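Local coordinates for protein putative cytochrome P450 120 (Synechocystis sp., PDB 2VE3) that probably acts as a haem-dependent cytochrome P450 monooxygenase and binds retinoic acid in a pocket beside the haem, at residues A[116-121]-A[294-299]; A[264-269]-A[309-314]; A[278-283]-A[301-306]; A[305-310]-A[362-367]; A[412-417]-A[438-443]. All coordinates share one frame; numbering follows the deposited sequence.

Interactions 2, 3 and 4 share helix 302-314, meeting its middle and C-terminal turns, its first turn and one flank in that order. Interaction 2 is the buried one, with purely apolar contact across it. Interactions 3 and 4 are partly buried and add carboxylates that take up backbone N-H groups, E283 at a helix start and E310 from the 362-367 loop; R279 with E365 joins these two contacts by a salt bridge. Interaction 1, partly buried near the surface, mixes a small apolar seam with loosely paired charges. Interaction 5 lies furthest out, about 27 Å from interaction 1 between centres, a strand pair tied to interaction 3 by R281 with D413 and to interaction 2 through W414.

Interaction 1 of 5, residues A[116-121]-A[294-299]; sequences TLDSYL and TAETLK
D118 and L121 meet A295, E296, L298 and K299 in a partly buried contact near the surface of the P450 fold, where the end of helix 114-118 turns into helix 121-137 and faces the short, weakly bonded helix 295-298. No hydrogen bond crosses it; an apolar seam lies beneath a cluster of charges. The D118 carboxylate lies against the methyl of A295, CG to CB 3.5 Å. Its chi1 of -72° places CG beside the backbone N and swings the carboxylate end over that methyl. OD1 then forms a long salt bridge of 3.7 Å with NZ of K299, whose extended chain bends only at its last torsion, while OD2 comes within 3.4 Å of E296 OE1, two acceptors of like charge and probably unfavourable, with carboxylate planes 66° apart. With an alanine at D118, K299 would probably lose this anionic partner and the A295 methyl much of its cover. L121 lies deeper, backed by L399 and L403 of helix 394-411. Its CD1 is pressed tightly on the A295 backbone, 3.5 Å from CA, and meets CD1 of L298 tip to tip at 3.8 Å.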
# COMPACT_ATOMS: atom_id res chain seq x y z
N THR A 116 -1.25 2.46 -20.81
CA THR A 116 -2.39 3.06 -20.09
C THR A 116 -1.88 3.95 -18.95
O THR A 116 -2.49 4.97 -18.62
CB THR A 116 -3.34 1.99 -19.51
OG1 THR A 116 -3.79 1.12 -20.56
CG2 THR A 116 -4.56 2.63 -18.81
N LEU A 117 -0.76 3.55 -18.36
CA LEU A 117 -0.10 4.34 -17.34
C LEU A 117 0.48 5.62 -17.94
O LEU A 117 0.37 6.69 -17.35
CB LEU A 117 1.00 3.51 -16.67
CG LEU A 117 0.58 2.27 -15.89
CD1 LEU A 117 1.82 1.60 -15.36
CD2 LEU A 117 -0.40 2.59 -14.76
N ASP A 118 1.08 5.49 -19.12
CA ASP A 118 1.61 6.62 -19.87
C ASP A 118 0.52 7.67 -20.11
O ASP A 118 0.76 8.87 -20.00
CB ASP A 118 2.21 6.16 -21.20
CG ASP A 118 3.54 5.40 -21.02
OD1 ASP A 118 3.90 5.02 -19.89
OD2 ASP A 118 4.23 5.19 -22.05
N SER A 119 -0.70 7.21 -20.39
CA SER A 119 -1.84 8.10 -20.60
C SER A 119 -2.39 8.74 -19.33
O SER A 119 -3.13 9.71 -19.40
CB SER A 119 -2.97 7.39 -21.38
OG SER A 119 -3.57 6.35 -20.63
N TYR A 120 -2.02 8.19 -18.16
CA TYR A 120 -2.44 8.78 -16.88
C TYR A 120 -1.69 10.07 -16.54
O TYR A 120 -2.19 10.92 -15.80
CB TYR A 120 -2.24 7.77 -15.73
CG TYR A 120 -3.28 6.67 -15.62
CD1 TYR A 120 -4.58 6.84 -16.09
CD2 TYR A 120 -2.97 5.46 -14.97
CE1 TYR A 120 -5.55 5.83 -15.96
CE2 TYR A 120 -3.92 4.45 -14.83
CZ TYR A 120 -5.21 4.63 -15.33
OH TYR A 120 -6.15 3.64 -15.20
N LEU A 121 -0.49 10.22 -17.11
CA LEU A 121 0.44 11.30 -16.72
C LEU A 121 -0.06 12.75 -16.70
O LEU A 121 0.08 13.42 -15.66
CB LEU A 121 1.73 11.22 -17.52
CG LEU A 121 2.75 10.22 -16.99
CD1 LEU A 121 4.10 10.59 -17.55
CD2 LEU A 121 2.76 10.29 -15.48
N THR A 294 7.47 13.99 -19.95
CA THR A 294 6.78 12.84 -20.53
C THR A 294 7.05 11.54 -19.78
O THR A 294 7.92 11.48 -18.92
CB THR A 294 7.17 12.61 -22.01
OG1 THR A 294 8.51 13.07 -22.22
CG2 THR A 294 6.23 13.36 -22.94
N ALA A 295 6.30 10.50 -20.14
CA ALA A 295 6.50 9.16 -19.59
C ALA A 295 7.89 8.61 -19.89
O ALA A 295 8.43 7.83 -19.10
CB ALA A 295 5.42 8.22 -20.13
N GLU A 296 8.46 9.00 -21.03
CA GLU A 296 9.79 8.53 -21.40
C GLU A 296 10.88 9.29 -20.63
O GLU A 296 11.99 8.78 -20.46
CB GLU A 296 10.01 8.60 -22.93
CG GLU A 296 8.81 8.09 -23.80
CD GLU A 296 8.25 6.72 -23.37
OE1 GLU A 296 7.21 6.70 -22.67
OE2 GLU A 296 8.85 5.67 -23.72
N THR A 297 10.56 10.50 -20.17
CA THR A 297 11.47 11.29 -19.33
C THR A 297 11.69 10.66 -17.94
O THR A 297 12.83 10.56 -17.47
CB THR A 297 10.97 12.75 -19.21
OG1 THR A 297 11.09 13.39 -20.49
CG2 THR A 297 11.77 13.53 -18.16
N LEU A 298 10.60 10.25 -17.30
CA LEU A 298 10.65 9.55 -16.01
C LEU A 298 11.35 8.19 -16.08
O LEU A 298 11.79 7.66 -15.05
CB LEU A 298 9.23 9.36 -15.46
CG LEU A 298 8.37 10.59 -15.19
CD1 LEU A 298 6.91 10.19 -15.00
CD2 LEU A 298 8.87 11.39 -13.98
N LYS A 299 11.45 7.62 -17.28
CA LYS A 299 12.19 6.37 -17.50
C LYS A 299 13.70 6.60 -17.63
O LYS A 299 14.46 5.65 -17.82
CB LYS A 299 11.67 5.63 -18.72
CG LYS A 299 10.41 4.82 -18.47
CD LYS A 299 9.67 4.58 -19.77
CE LYS A 299 8.40 3.77 -19.56
NZ LYS A 299 7.39 4.51 -18.76

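Interaction 2 of 5, residues A[264-269]-A[309-314]; sequences SSFCLL and QEVLRL
V311 presses into helix 264-269 between S265, F266 and L269, and this is the close part of the contact. Its CG1, anti to the backbone N (chi1 168°), lies 3.7 Å from S265 CB and 3.9 Å from the backbone N of F266. S265 OG takes no part across the helices and is hydrogen-bonded to S261 O. The other V311 methyl, CG2, sits more slackly: it approaches the F266 ring obliquely, 4.2 Å from CD1, and slides past L269, 4.1 Å from CD1. The short helical segments run at 102° to each other with axes 9.7 Å apart, so contact is confined to a small crossing. In the P450 fold the long helix 241-272 is helix I, and helix 302-314 is helix K, which carries the ExxR motif. That pair, E310 and R313, faces elsewhere: R313 grips the carboxylate side-on, NE to OE1 at 2.9 Å and NH2 to OE2 at 2.6 Å, with both bonds nearly straight. L312 touches the haem. Toward the partly exposed L314 the contact thins to one leucine pair, L269 CD2 and L314 CD2 at 3.7 Å, crossing obliquely.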
# COMPACT_ATOMS: atom_id res chain seq x y z
N SER A 264 4.61 10.43 2.12
CA SER A 264 5.04 11.01 3.40
C SER A 264 6.41 10.46 3.78
O SER A 264 7.25 11.22 4.28
CB SER A 264 4.05 10.78 4.56
OG SER A 264 3.66 9.43 4.67
N SER A 265 6.63 9.16 3.55
CA SER A 265 7.94 8.54 3.78
C SER A 265 9.03 9.21 2.96
O SER A 265 10.09 9.50 3.49
CB SER A 265 7.92 7.04 3.51
OG SER A 265 6.99 6.40 4.37
N PHE A 266 8.77 9.43 1.67
CA PHE A 266 9.72 10.11 0.76
C PHE A 266 9.99 11.54 1.23
O PHE A 266 11.13 12.04 1.14
CB PHE A 266 9.18 10.13 -0.68
CG PHE A 266 10.05 10.90 -1.64
CD1 PHE A 266 11.09 10.27 -2.32
CD2 PHE A 266 9.84 12.27 -1.84
CE1 PHE A 266 11.91 10.98 -3.19
CE2 PHE A 266 10.68 13.00 -2.71
CZ PHE A 266 11.70 12.34 -3.39
N CYS A 267 8.94 12.21 1.68
CA CYS A 267 9.07 13.58 2.17
C CYS A 267 9.82 13.58 3.49
O CYS A 267 10.62 14.47 3.75
CB CYS A 267 7.70 14.24 2.34
SG CYS A 267 6.82 14.54 0.83
N LEU A 268 9.52 12.60 4.34
CA LEU A 268 10.27 12.42 5.56
C LEU A 268 11.76 12.16 5.27
O LEU A 268 12.62 12.94 5.71
CB LEU A 268 9.65 11.29 6.40
CG LEU A 268 10.27 10.87 7.74
CD1 LEU A 268 10.51 12.05 8.67
CD2 LEU A 268 9.41 9.81 8.43
N LEU A 269 12.05 11.12 4.50
CA LEU A 269 13.45 10.70 4.27
C LEU A 269 14.33 11.63 3.44
O LEU A 269 15.52 11.81 3.73
CB LEU A 269 13.51 9.27 3.72
CG LEU A 269 12.99 8.23 4.70
CD1 LEU A 269 12.64 6.89 3.98
CD2 LEU A 269 14.03 8.04 5.78
N GLN A 309 13.15 2.56 -4.34
CA GLN A 309 13.33 1.21 -3.79
C GLN A 309 13.68 1.23 -2.29
O GLN A 309 13.19 0.41 -1.51
CB GLN A 309 14.43 0.43 -4.54
CG GLN A 309 14.12 0.01 -6.02
CD GLN A 309 13.12 -1.13 -6.13
OE1 GLN A 309 11.92 -0.95 -5.88
NE2 GLN A 309 13.60 -2.30 -6.52
N GLU A 310 14.55 2.17 -1.91
CA GLU A 310 15.05 2.26 -0.54
C GLU A 310 14.07 2.93 0.45
O GLU A 310 14.02 2.55 1.63
CB GLU A 310 16.45 2.90 -0.51
CG GLU A 310 17.04 3.18 0.88
CD GLU A 310 17.30 1.94 1.72
OE1 GLU A 310 16.84 0.83 1.37
OE2 GLU A 310 17.98 2.08 2.76
N VAL A 311 13.29 3.91 -0.03
CA VAL A 311 12.16 4.46 0.76
C VAL A 311 11.21 3.32 1.15
O VAL A 311 10.93 3.12 2.34
CB VAL A 311 11.40 5.61 0.01
CG1 VAL A 311 10.10 5.94 0.70
CG2 VAL A 311 12.24 6.87 -0.07
N LEU A 312 10.74 2.56 0.16
CA LEU A 312 9.82 1.42 0.37
C LEU A 312 10.43 0.32 1.23
O LEU A 312 9.71 -0.44 1.91
CB LEU A 312 9.38 0.81 -0.98
CG LEU A 312 8.56 1.68 -1.96
CD1 LEU A 312 8.28 0.93 -3.25
CD2 LEU A 312 7.27 2.22 -1.36
N ARG A 313 11.76 0.21 1.19
CA ARG A 313 12.48 -0.78 1.97
C ARG A 313 12.43 -0.35 3.43
O ARG A 313 11.99 -1.11 4.29
CB ARG A 313 13.93 -0.94 1.47
CG ARG A 313 14.65 -2.21 1.91
CD ARG A 313 15.23 -2.12 3.34
NE ARG A 313 16.08 -0.94 3.55
CZ ARG A 313 16.60 -0.57 4.73
NH1 ARG A 313 16.38 -1.28 5.82
NH2 ARG A 313 17.34 0.53 4.81
N LEU A 314 12.91 0.86 3.70
CA LEU A 314 13.02 1.38 5.06
C LEU A 314 11.66 1.57 5.73
O LEU A 314 11.48 1.20 6.88
CB LEU A 314 13.84 2.68 5.10
CG LEU A 314 14.16 3.29 6.48
CD1 LEU A 314 14.83 2.30 7.45
CD2 LEU A 314 14.99 4.56 6.36

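Interaction 3 of 5, residues A[278-283]-A[301-306]; sequences ERVRQE and MPYLDQ
E283 reaches from one helix to the start of the other and supplies both hydrogen bonds of the contact. Its chain runs extended, CG anti to the backbone N (chi1 178°), and delivers the carboxylate to the first turn of helix 302-314. OE2 accepts from Y303 N at 2.7 Å through its syn lone pair, and OE1 accepts from L304 N at 3.1 Å, also on the syn side and 18° out of the carboxylate plane. These amides have no earlier helical turn to bond to, and the negative charge is likely to be favoured at this helix start. P302 N, 3.2 Å from OE2, has no hydrogen to give. The R279 guanidinium lies over one face of the Y303 ring, planes 34° apart, with NH1 3.3 Å from CE1. NH1 also forms a salt bridge with E365. Apolar contact is lighter, V280 CG2 at the edge of the Y303 ring, 3.9 Å from CE2, and V280 CG1 4.1 Å from L304 CD1. The nearly antiparallel helices 274-285 and 302-314 are the J and K helices of the P450 fold; on helix 394-411, V280 rests on I409, M301 on T406, and L304 on K402 and T406.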
# COMPACT_ATOMS: atom_id res chain seq x y z
N GLU A 278 19.94 16.21 -3.40
CA GLU A 278 20.73 16.90 -4.43
C GLU A 278 21.16 15.99 -5.59
O GLU A 278 21.20 16.44 -6.72
CB GLU A 278 21.98 17.53 -3.81
CG GLU A 278 21.73 18.78 -3.01
CD GLU A 278 21.43 20.00 -3.87
OE1 GLU A 278 21.64 19.94 -5.11
OE2 GLU A 278 20.98 21.01 -3.30
N ARG A 279 21.51 14.75 -5.29
CA ARG A 279 21.89 13.79 -6.32
C ARG A 279 20.73 13.48 -7.26
O ARG A 279 20.94 13.26 -8.45
CB ARG A 279 22.43 12.50 -5.71
CG ARG A 279 23.72 12.65 -4.89
CD ARG A 279 24.35 11.29 -4.61
NE ARG A 279 24.57 10.53 -5.85
CZ ARG A 279 24.77 9.21 -5.92
NH1 ARG A 279 24.77 8.47 -4.82
NH2 ARG A 279 24.96 8.64 -7.12
N VAL A 280 19.51 13.44 -6.71
CA VAL A 280 18.29 13.30 -7.51
C VAL A 280 18.14 14.52 -8.44
O VAL A 280 17.82 14.37 -9.62
CB VAL A 280 17.01 13.15 -6.61
CG1 VAL A 280 15.73 13.23 -7.45
CG2 VAL A 280 17.04 11.86 -5.84
N ARG A 281 18.39 15.70 -7.88
CA ARG A 281 18.28 16.95 -8.59
C ARG A 281 19.33 17.04 -9.70
O ARG A 281 19.04 17.52 -10.78
CB ARG A 281 18.40 18.14 -7.63
CG ARG A 281 18.01 19.49 -8.24
CD ARG A 281 17.87 20.59 -7.18
NE ARG A 281 16.65 20.45 -6.37
CZ ARG A 281 16.61 20.45 -5.04
NH1 ARG A 281 17.71 20.60 -4.31
NH2 ARG A 281 15.44 20.32 -4.43
N GLN A 282 20.54 16.59 -9.40
CA GLN A 282 21.65 16.56 -10.35
C GLN A 282 21.29 15.65 -11.53
O GLN A 282 21.66 15.92 -12.68
CB GLN A 282 22.93 16.08 -9.66
CG GLN A 282 24.15 15.94 -10.59
CD GLN A 282 25.39 15.31 -9.92
OE1 GLN A 282 26.52 15.80 -10.11
NE2 GLN A 282 25.19 14.23 -9.17
N GLU A 283 20.55 14.58 -11.23
CA GLU A 283 20.11 13.64 -12.25
C GLU A 283 19.09 14.28 -13.19
O GLU A 283 19.20 14.13 -14.41
CB GLU A 283 19.53 12.37 -11.61
CG GLU A 283 19.00 11.36 -12.60
CD GLU A 283 18.48 10.11 -11.94
OE1 GLU A 283 17.48 10.19 -11.16
OE2 GLU A 283 19.07 9.05 -12.19
N MET A 301 15.50 7.97 -15.13
CA MET A 301 15.86 8.33 -13.76
C MET A 301 16.30 7.12 -12.95
O MET A 301 15.62 6.74 -11.99
CB MET A 301 14.67 9.04 -13.08
CG MET A 301 14.34 10.41 -13.64
SD MET A 301 12.68 11.00 -13.21
CE MET A 301 12.67 12.52 -14.14
N PRO A 302 17.44 6.49 -13.32
CA PRO A 302 17.97 5.33 -12.61
C PRO A 302 18.34 5.57 -11.14
O PRO A 302 18.15 4.67 -10.31
CB PRO A 302 19.25 4.98 -13.41
CG PRO A 302 19.63 6.25 -14.09
CD PRO A 302 18.30 6.84 -14.47
N TYR A 303 18.90 6.73 -10.81
CA TYR A 303 19.23 7.00 -9.42
C TYR A 303 17.97 7.22 -8.56
O TYR A 303 17.91 6.74 -7.44
CB TYR A 303 20.18 8.20 -9.28
CG TYR A 303 20.53 8.45 -7.84
CD1 TYR A 303 21.38 7.58 -7.15
CD2 TYR A 303 19.98 9.54 -7.14
CE1 TYR A 303 21.69 7.80 -5.83
CE2 TYR A 303 20.27 9.75 -5.80
CZ TYR A 303 21.13 8.88 -5.16
OH TYR A 303 21.43 9.09 -3.85
N LEU A 304 16.98 7.95 -9.09
CA LEU A 304 15.71 8.14 -8.39
C LEU A 304 15.05 6.77 -8.17
O LEU A 304 14.53 6.50 -7.08
CB LEU A 304 14.78 9.10 -9.14
CG LEU A 304 13.37 9.32 -8.56
CD1 LEU A 304 13.42 9.87 -7.13
CD2 LEU A 304 12.54 10.23 -9.44
N ASP A 305 15.09 5.92 -9.20
CA ASP A 305 14.68 4.53 -9.06
C ASP A 305 15.23 3.87 -7.79
O ASP A 305 14.47 3.22 -7.06
CB ASP A 305 15.11 3.71 -10.28
CG ASP A 305 14.19 3.87 -11.47
OD1 ASP A 305 13.16 4.57 -11.39
OD2 ASP A 305 14.52 3.28 -12.51
N GLN A 306 16.54 4.01 -7.55
CA GLN A 306 17.20 3.47 -6.35
C GLN A 306 16.67 4.04 -5.02
O GLN A 306 16.47 3.31 -4.05
CB GLN A 306 18.69 3.74 -6.39
CG GLN A 306 19.47 2.86 -7.37
CD GLN A 306 20.96 3.13 -7.28
OE1 GLN A 306 21.53 3.23 -6.17
NE2 GLN A 306 21.60 3.26 -8.43

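Interaction 4 of 5, residues A[305-310]-A[362-367]; sequences DQVLQE and FDPERF
The F367 ring carries Q309 CB over the centre of one face, a CH-pi contact 3.7 Å from the centroid, while E310 OE1 lies in the ring plane at its edge, 3.4 Å from CE2. F362 presents its edge to V307, CZ to CG1 4.0 Å, and has P364 CD over one face, toward the rim. At the edge of the R366 guanidinium, near its plane, is E310 OE2. This oxygen, also bound by R313, is gripped from 362-367 by two donors on the same face of the carboxylate: D363 N, at 2.8 Å in an almost straight bond (174°) on the anti side, and R366 NE, at 3.2 Å from above the plane. A bend at chi2 (64°) turns the E310 carboxylate toward the loop. Were a leucine to stand in for E310, D363 N would probably lose its acceptor and R366 this countercharge. R366 is further held by the carbonyls of D358, K361 and P357. V307 CG2 packs alongside P364 CG at 3.9 Å, and D363 OD1 accepts from E365 N in an Asx turn. R366 joins the ExxR residues E310 and R313 to form the Glu-Arg-Arg triad of P450s, here linking the K helix to the PERF motif 364-367.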
# COMPACT_ATOMS: atom_id res chain seq x y z
N ASP A 305 15.09 5.92 -9.20
CA ASP A 305 14.68 4.53 -9.06
C ASP A 305 15.23 3.87 -7.79
O ASP A 305 14.47 3.22 -7.06
CB ASP A 305 15.11 3.71 -10.28
CG ASP A 305 14.19 3.87 -11.47
OD1 ASP A 305 13.16 4.57 -11.39
OD2 ASP A 305 14.52 3.28 -12.51
N GLN A 306 16.54 4.01 -7.55
CA GLN A 306 17.20 3.47 -6.35
C GLN A 306 16.67 4.04 -5.02
O GLN A 306 16.47 3.31 -4.05
CB GLN A 306 18.69 3.74 -6.39
CG GLN A 306 19.47 2.86 -7.37
CD GLN A 306 20.96 3.13 -7.28
OE1 GLN A 306 21.53 3.23 -6.17
NE2 GLN A 306 21.60 3.26 -8.43
N VAL A 307 16.50 5.35 -4.98
CA VAL A 307 15.99 6.06 -3.79
C VAL A 307 14.59 5.52 -3.44
O VAL A 307 14.27 5.28 -2.26
CB VAL A 307 15.97 7.58 -4.05
CG1 VAL A 307 15.25 8.33 -2.94
CG2 VAL A 307 17.38 8.09 -4.24
N LEU A 308 13.78 5.30 -4.46
CA LEU A 308 12.40 4.90 -4.25
C LEU A 308 12.30 3.44 -3.80
O LEU A 308 11.51 3.13 -2.90
CB LEU A 308 11.52 5.25 -5.46
CG LEU A 308 11.39 6.74 -5.79
CD1 LEU A 308 10.62 6.95 -7.10
CD2 LEU A 308 10.72 7.54 -4.65
N GLN A 309 13.15 2.56 -4.34
CA GLN A 309 13.33 1.21 -3.79
C GLN A 309 13.68 1.23 -2.29
O GLN A 309 13.19 0.41 -1.51
CB GLN A 309 14.43 0.43 -4.54
CG GLN A 309 14.12 0.01 -6.02
CD GLN A 309 13.12 -1.13 -6.13
OE1 GLN A 309 11.92 -0.95 -5.88
NE2 GLN A 309 13.60 -2.30 -6.52
N GLU A 310 14.55 2.17 -1.91
CA GLU A 310 15.05 2.26 -0.54
C GLU A 310 14.07 2.93 0.45
O GLU A 310 14.02 2.55 1.63
CB GLU A 310 16.45 2.90 -0.51
CG GLU A 310 17.04 3.18 0.88
CD GLU A 310 17.30 1.94 1.72
OE1 GLU A 310 16.84 0.83 1.37
OE2 GLU A 310 17.98 2.08 2.76
N PHE A 362 19.06 4.82 5.96
CA PHE A 362 18.55 5.11 4.63
C PHE A 362 19.71 5.20 3.65
O PHE A 362 20.45 6.19 3.63
CB PHE A 362 17.73 6.41 4.67
CG PHE A 362 17.15 6.81 3.35
CD1 PHE A 362 16.11 6.08 2.78
CD2 PHE A 362 17.61 7.94 2.69
CE1 PHE A 362 15.57 6.44 1.56
CE2 PHE A 362 17.07 8.31 1.45
CZ PHE A 362 16.04 7.56 0.89
N ASP A 363 19.87 4.16 2.82
CA ASP A 363 20.98 4.10 1.86
C ASP A 363 20.58 3.54 0.48
O ASP A 363 20.53 2.34 0.30
CB ASP A 363 22.13 3.27 2.47
CG ASP A 363 23.29 3.06 1.50
OD1 ASP A 363 23.54 3.94 0.62
OD2 ASP A 363 23.94 2.00 1.64
N PRO A 364 20.25 4.42 -0.47
CA PRO A 364 19.98 4.10 -1.86
C PRO A 364 21.03 3.21 -2.58
O PRO A 364 20.67 2.45 -3.49
CB PRO A 364 19.90 5.47 -2.51
CG PRO A 364 19.32 6.32 -1.42
CD PRO A 364 20.05 5.85 -0.20
N GLU A 365 22.30 3.31 -2.17
CA GLU A 365 23.41 2.54 -2.75
C GLU A 365 23.27 1.03 -2.58
O GLU A 365 24.07 0.29 -3.12
CB GLU A 365 24.77 2.98 -2.18
CG GLU A 365 25.07 4.46 -2.30
CD GLU A 365 25.20 4.92 -3.74
OE1 GLU A 365 25.95 4.28 -4.51
OE2 GLU A 365 24.54 5.91 -4.11
N ARG A 366 22.28 0.56 -1.82
CA ARG A 366 22.01 -0.87 -1.71
C ARG A 366 21.45 -1.39 -3.03
O ARG A 366 21.60 -2.57 -3.36
CB ARG A 366 21.01 -1.17 -0.58
CG ARG A 366 21.34 -0.63 0.81
CD ARG A 366 20.14 -0.88 1.76
NE ARG A 366 20.22 -0.18 3.04
CZ ARG A 366 20.86 -0.61 4.12
NH1 ARG A 366 21.54 -1.75 4.08
NH2 ARG A 366 20.86 0.10 5.24
N PHE A 367 20.80 -0.51 -3.79
CA PHE A 367 20.13 -0.90 -5.03
C PHE A 367 20.92 -0.54 -6.31
O PHE A 367 20.47 -0.78 -7.43
CB PHE A 367 18.67 -0.39 -5.05
CG PHE A 367 17.85 -0.94 -3.91
CD1 PHE A 367 17.21 -2.18 -4.04
CD2 PHE A 367 17.79 -0.28 -2.69
CE1 PHE A 367 16.50 -2.72 -3.00
CE2 PHE A 367 17.08 -0.82 -1.64
CZ PHE A 367 16.43 -2.05 -1.80

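Interaction 5 of 5, residues A[412-417]-A[438-443]; sequences FDWTLL and VKLHSL
Strands 412-416 and 438-442 form an antiparallel ladder held by four backbone hydrogen bonds. D413 N to H441 O (3.0 Å) and H441 N to D413 O (2.7 Å) close one hydrogen-bonded pair; T415 N to K439 O (3.0 Å) and K439 N to T415 O (3.1 Å) close the next. The non-hydrogen-bonded pairs F412-S442, W414-L440 and L416-V438 send their side chains to the opposite face. There L440 CD1 sits over the centre of the F412 ring, a CH-pi contact 3.9 Å from the centroid. In the P450 fold strand 412-416 directly follows helix 394-411 and joins a small three-stranded sheet, with strand 437-442 central and 140-142 on its other side. W414 CB is tight against L440 CD2 at 3.4 Å; its CG lies between N and the carbonyl carbon (chi1 66°), and the indole turns away to give NE1 to C267 O. L416 CD2 meets V438 CG1 at 3.7 Å. On the other face, beside the doubtfully placed H441 ring, D413 OD1 bridges to R281 and R277.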
# COMPACT_ATOMS: atom_id res chain seq x y z
N PHE A 412 11.39 22.63 -5.32
CA PHE A 412 11.59 22.99 -3.92
C PHE A 412 12.69 22.24 -3.18
O PHE A 412 12.94 21.06 -3.45
CB PHE A 412 10.30 22.79 -3.11
CG PHE A 412 9.13 23.62 -3.57
CD1 PHE A 412 8.94 24.91 -3.08
CD2 PHE A 412 8.19 23.09 -4.47
CE1 PHE A 412 7.82 25.67 -3.49
CE2 PHE A 412 7.09 23.84 -4.89
CZ PHE A 412 6.90 25.13 -4.40
N ASP A 413 13.32 22.94 -2.25
CA ASP A 413 13.92 22.32 -1.09
C ASP A 413 12.90 22.40 0.03
O ASP A 413 11.95 23.19 -0.05
CB ASP A 413 15.19 23.04 -0.65
CG ASP A 413 16.39 22.68 -1.51
OD1 ASP A 413 16.42 21.55 -2.03
OD2 ASP A 413 17.29 23.53 -1.64
N TRP A 414 13.09 21.59 1.06
CA TRP A 414 12.23 21.68 2.23
C TRP A 414 12.93 21.33 3.53
O TRP A 414 13.95 20.61 3.56
CB TRP A 414 10.93 20.87 2.04
CG TRP A 414 11.09 19.37 1.93
CD1 TRP A 414 10.85 18.45 2.91
CD2 TRP A 414 11.50 18.62 0.77
NE1 TRP A 414 11.08 17.19 2.45
CE2 TRP A 414 11.50 17.26 1.14
CE3 TRP A 414 11.88 18.97 -0.53
CZ2 TRP A 414 11.85 16.24 0.25
CZ3 TRP A 414 12.23 17.96 -1.42
CH2 TRP A 414 12.21 16.61 -1.03
N THR A 415 12.37 21.87 4.61
CA THR A 415 12.90 21.69 5.94
C THR A 415 11.83 21.10 6.83
O THR A 415 10.71 21.60 6.89
CB THR A 415 13.35 23.05 6.54
OG1 THR A 415 14.12 23.77 5.57
CG2 THR A 415 14.18 22.87 7.79
N LEU A 416 12.21 20.03 7.52
CA LEU A 416 11.40 19.43 8.56
C LEU A 416 11.56 20.22 9.85
O LEU A 416 12.61 20.18 10.48
CB LEU A 416 11.81 17.97 8.79
CG LEU A 416 11.88 16.98 7.60
CD1 LEU A 416 12.28 15.62 8.10
CD2 LEU A 416 10.56 16.87 6.88
N LEU A 417 10.51 20.93 10.25
CA LEU A 417 10.58 21.83 11.41
C LEU A 417 11.09 21.17 12.68
O LEU A 417 10.78 20.00 12.96
CB LEU A 417 9.23 22.53 11.65
CG LEU A 417 8.74 23.38 10.47
CD1 LEU A 417 7.54 24.22 10.87
CD2 LEU A 417 9.86 24.27 9.92
N VAL A 438 6.52 21.04 7.77
CA VAL A 438 7.59 21.46 6.85
C VAL A 438 7.45 22.93 6.44
O VAL A 438 6.40 23.53 6.64
CB VAL A 438 7.60 20.61 5.55
CG1 VAL A 438 7.85 19.14 5.88
CG2 VAL A 438 6.29 20.79 4.75
N LYS A 439 8.53 23.50 5.92
CA LYS A 439 8.47 24.72 5.12
C LYS A 439 9.11 24.35 3.80
O LYS A 439 10.18 23.73 3.80
CB LYS A 439 9.26 25.86 5.77
CG LYS A 439 8.41 26.77 6.65
CD LYS A 439 9.25 27.52 7.67
CE LYS A 439 8.39 28.05 8.81
NZ LYS A 439 9.25 28.49 9.94
N LEU A 440 8.46 24.69 2.69
CA LEU A 440 9.07 24.53 1.38
C LEU A 440 9.78 25.82 0.98
O LEU A 440 9.26 26.92 1.20
CB LEU A 440 8.04 24.13 0.31
CG LEU A 440 7.10 22.91 0.48
CD1 LEU A 440 6.48 22.54 -0.87
CD2 LEU A 440 7.75 21.69 1.10
N HIS A 441 10.97 25.70 0.41
CA HIS A 441 11.67 26.86 -0.13
C HIS A 441 11.75 26.70 -1.63
O HIS A 441 12.32 25.73 -2.13
CB HIS A 441 13.08 27.00 0.46
CG HIS A 441 13.27 26.30 1.77
ND1 HIS A 441 14.13 25.24 1.92
CD2 HIS A 441 12.72 26.52 2.99
CE1 HIS A 441 14.10 24.82 3.17
NE2 HIS A 441 13.25 25.58 3.84
N SER A 442 11.19 27.67 -2.36
CA SER A 442 11.16 27.68 -3.83
C SER A 442 12.54 27.88 -4.45
O SER A 442 13.37 28.66 -3.95
CB SER A 442 10.20 28.75 -4.34
OG SER A 442 10.15 28.75 -5.77
N LEU A 443 12.77 27.18 -5.56
CA LEU A 443 14.03 27.27 -6.32
C LEU A 443 13.84 28.04 -7.62
O LEU A 443 14.74 28.08 -8.46
CB LEU A 443 14.57 25.87 -6.62
CG LEU A 443 15.19 25.04 -5.49
CD1 LEU A 443 15.15 23.59 -5.87
CD2 LEU A 443 16.60 25.50 -5.20